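PDB 6O1W: DNA translocase coupling protein from Clostridium perfringens, which probably binds DNA and ATP as an FtsK/SpoIIIE-family P-loop translocase that couples plasmid DNA to conjugative transfer. Local coordinates for residues I71-Q76 against I84-A89. Residues are numbered along the deposited sequence; the frame is centred on the assembly and turned at random.
With BGC (beta-D-glucopyranose), chain D.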
# COMPACT_ATOMS: atom_id res chain seq x y z
N ILE A 71 -22.88 -4.33 2.53
CA ILE A 71 -23.13 -2.92 2.38
C ILE A 71 -22.08 -2.13 3.15
O ILE A 71 -21.96 -2.31 4.35
CB ILE A 71 -24.59 -2.56 2.80
CG1 ILE A 71 -25.60 -3.14 1.75
CG2 ILE A 71 -24.76 -1.03 2.97
CD1 ILE A 71 -27.16 -3.14 2.18
N ILE A 72 -21.32 -1.27 2.46
CA ILE A 72 -20.31 -0.43 3.08
C ILE A 72 -21.03 0.76 3.69
O ILE A 72 -20.77 1.07 4.85
CB ILE A 72 -19.20 -0.02 2.09
CG1 ILE A 72 -18.40 -1.26 1.62
CG2 ILE A 72 -18.28 1.05 2.70
CD1 ILE A 72 -17.54 -1.04 0.26
N SER A 73 -21.91 1.43 2.91
CA SER A 73 -22.69 2.59 3.37
C SER A 73 -23.94 2.78 2.53
O SER A 73 -24.04 2.28 1.41
CB SER A 73 -21.85 3.87 3.29
OG SER A 73 -21.53 4.20 1.94
N ILE A 74 -24.90 3.54 3.10
CA ILE A 74 -26.11 4.00 2.43
C ILE A 74 -26.15 5.50 2.68
O ILE A 74 -26.01 5.93 3.82
CB ILE A 74 -27.43 3.29 2.81
CG1 ILE A 74 -27.29 1.75 2.69
CG2 ILE A 74 -28.58 3.79 1.92
CD1 ILE A 74 -28.67 0.89 2.61
N GLU A 75 -26.26 6.30 1.62
CA GLU A 75 -26.36 7.76 1.73
C GLU A 75 -27.51 8.32 0.91
O GLU A 75 -27.87 7.75 -0.12
CB GLU A 75 -25.02 8.46 1.38
CG GLU A 75 -24.63 8.44 -0.09
CD GLU A 75 -23.32 9.11 -0.45
OE1 GLU A 75 -22.30 8.39 -0.62
OE2 GLU A 75 -23.30 10.36 -0.58
N GLN A 76 -28.07 9.45 1.36
CA GLN A 76 -29.11 10.16 0.63
C GLN A 76 -28.41 10.87 -0.54
O GLN A 76 -27.31 11.40 -0.36
CB GLN A 76 -29.81 11.19 1.54
CG GLN A 76 -31.16 11.67 1.01
CD GLN A 76 -32.29 10.76 1.42
OE1 GLN A 76 -32.74 9.89 0.66
NE2 GLN A 76 -32.80 10.94 2.62
N ILE A 84 -28.13 6.05 -2.31
CA ILE A 84 -26.91 5.58 -2.94
C ILE A 84 -26.29 4.58 -1.99
O ILE A 84 -26.01 4.94 -0.84
CB ILE A 84 -25.94 6.76 -3.23
CG1 ILE A 84 -26.59 7.82 -4.16
CG2 ILE A 84 -24.58 6.24 -3.76
CD1 ILE A 84 -25.84 9.15 -4.33
N ILE A 85 -26.10 3.35 -2.46
CA ILE A 85 -25.54 2.27 -1.65
C ILE A 85 -24.15 1.97 -2.20
O ILE A 85 -24.00 1.81 -3.42
CB ILE A 85 -26.44 1.01 -1.72
CG1 ILE A 85 -27.90 1.32 -1.31
CG2 ILE A 85 -25.85 -0.17 -0.89
CD1 ILE A 85 -28.89 0.21 -1.62
N LYS A 86 -23.14 1.90 -1.30
CA LYS A 86 -21.80 1.47 -1.64
C LYS A 86 -21.73 0.05 -1.13
O LYS A 86 -22.05 -0.21 0.03
CB LYS A 86 -20.73 2.39 -1.00
CG LYS A 86 -20.72 3.86 -1.49
CD LYS A 86 -20.71 4.08 -3.04
CE LYS A 86 -19.58 3.40 -3.79
NZ LYS A 86 -18.25 3.78 -3.28
N SER A 87 -21.47 -0.90 -2.02
CA SER A 87 -21.47 -2.32 -1.62
C SER A 87 -20.46 -3.16 -2.37
O SER A 87 -19.90 -2.71 -3.35
CB SER A 87 -22.86 -2.93 -1.81
OG SER A 87 -23.28 -2.85 -3.16
N MSE A 88 -20.30 -4.42 -1.93
CA MSE A 88 -19.46 -5.43 -2.56
C MSE A 88 -20.29 -6.70 -2.64
O MSE A 88 -20.94 -7.05 -1.66
CB MSE A 88 -18.20 -5.69 -1.72
CG MSE A 88 -17.15 -4.60 -1.86
SE MSE A 88 -15.58 -4.89 -0.73
CE MSE A 88 -14.91 -6.55 -1.54
N ALA A 89 -20.29 -7.36 -3.81
CA ALA A 89 -21.03 -8.61 -4.04
C ALA A 89 -20.50 -9.69 -3.10
O ALA A 89 -19.30 -9.71 -2.83
CB ALA A 89 -20.84 -9.05 -5.48
C2 BGC D . -16.83 6.30 -6.37
C3 BGC D . -15.84 5.86 -7.44
C4 BGC D . -16.08 4.41 -7.86
C5 BGC D . -17.55 4.21 -8.22
C6 BGC D . -17.91 2.77 -8.49
C1 BGC D . -18.26 6.00 -6.80
O1 BGC D . -19.11 6.30 -5.74
O2 BGC D . -16.72 7.69 -6.10
O3 BGC D . -14.51 5.99 -6.94
O4 BGC D . -15.24 4.04 -8.95
O5 BGC D . -18.38 4.62 -7.12
O6 BGC D . -17.83 1.98 -7.31
O HOH W 1 -23.40 5.30 0.12
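Lys86 is opposed by two residues, Ile72 and Ser73, a classic beta bulge in the hairpin of strands 69-76 and 82-89. Lys86 O takes two backbone N-H groups there. Ile72 N is 2.7 Å from Lys86 O, and the bond from Ser73 N is weak. In return, Lys86 N donates to Ser73 O at 2.9 Å. Beyond the bulge, Glu75 and Ile84 form a regular antiparallel hydrogen-bonded pair.

Lys86 can be followed outward from the sheet. Its CB lies 3.5 Å from Ser73 OG, and CG touches the same hydroxyl. Three successive bends, from chi2 (-50°) to chi4, then curl the chain away from strand 69-76. CD comes near the glucose O1. CE lies 3.5 Å from BGC O1 and also meets O5. NZ ends 3.6 Å from BGC O1, near Asp319 in a long, weak ion pair. The sugar's hydrogen bonds come instead from neighbours such as Ile42 O, Glu44 and Asp319.

A water ties the strands together beside Lys86. It lies 2.8 Å from Ser73 OG and donates to Ile84 O, with a weak further bond to Glu75 OE1. Close by, Glu75 CG packs on Ile84 CB at 3.8 Å.

Ile71, Ile74 and Ile85 share a mostly apolar face with Ser87. The side chains of Ile74 and Ile85 run alongside each other in the same direction, with Ile74 CD1 4.0 Å from Ile85 CG1. Ile85 CG2 meets Ile71 CG1. Helices 53-58 and 60-67 cover this face of the N-terminal four-stranded sheet, separate from the ten-stranded P-loop sheet; strand 69-76 is an outermost strand within the chain.

The other face is mixed: Ser73, Glu75 and Lys86 stand there beside Ile84. Lys86 lines the sugar pocket through close contacts, to which its ammonium may add a weak electrostatic term.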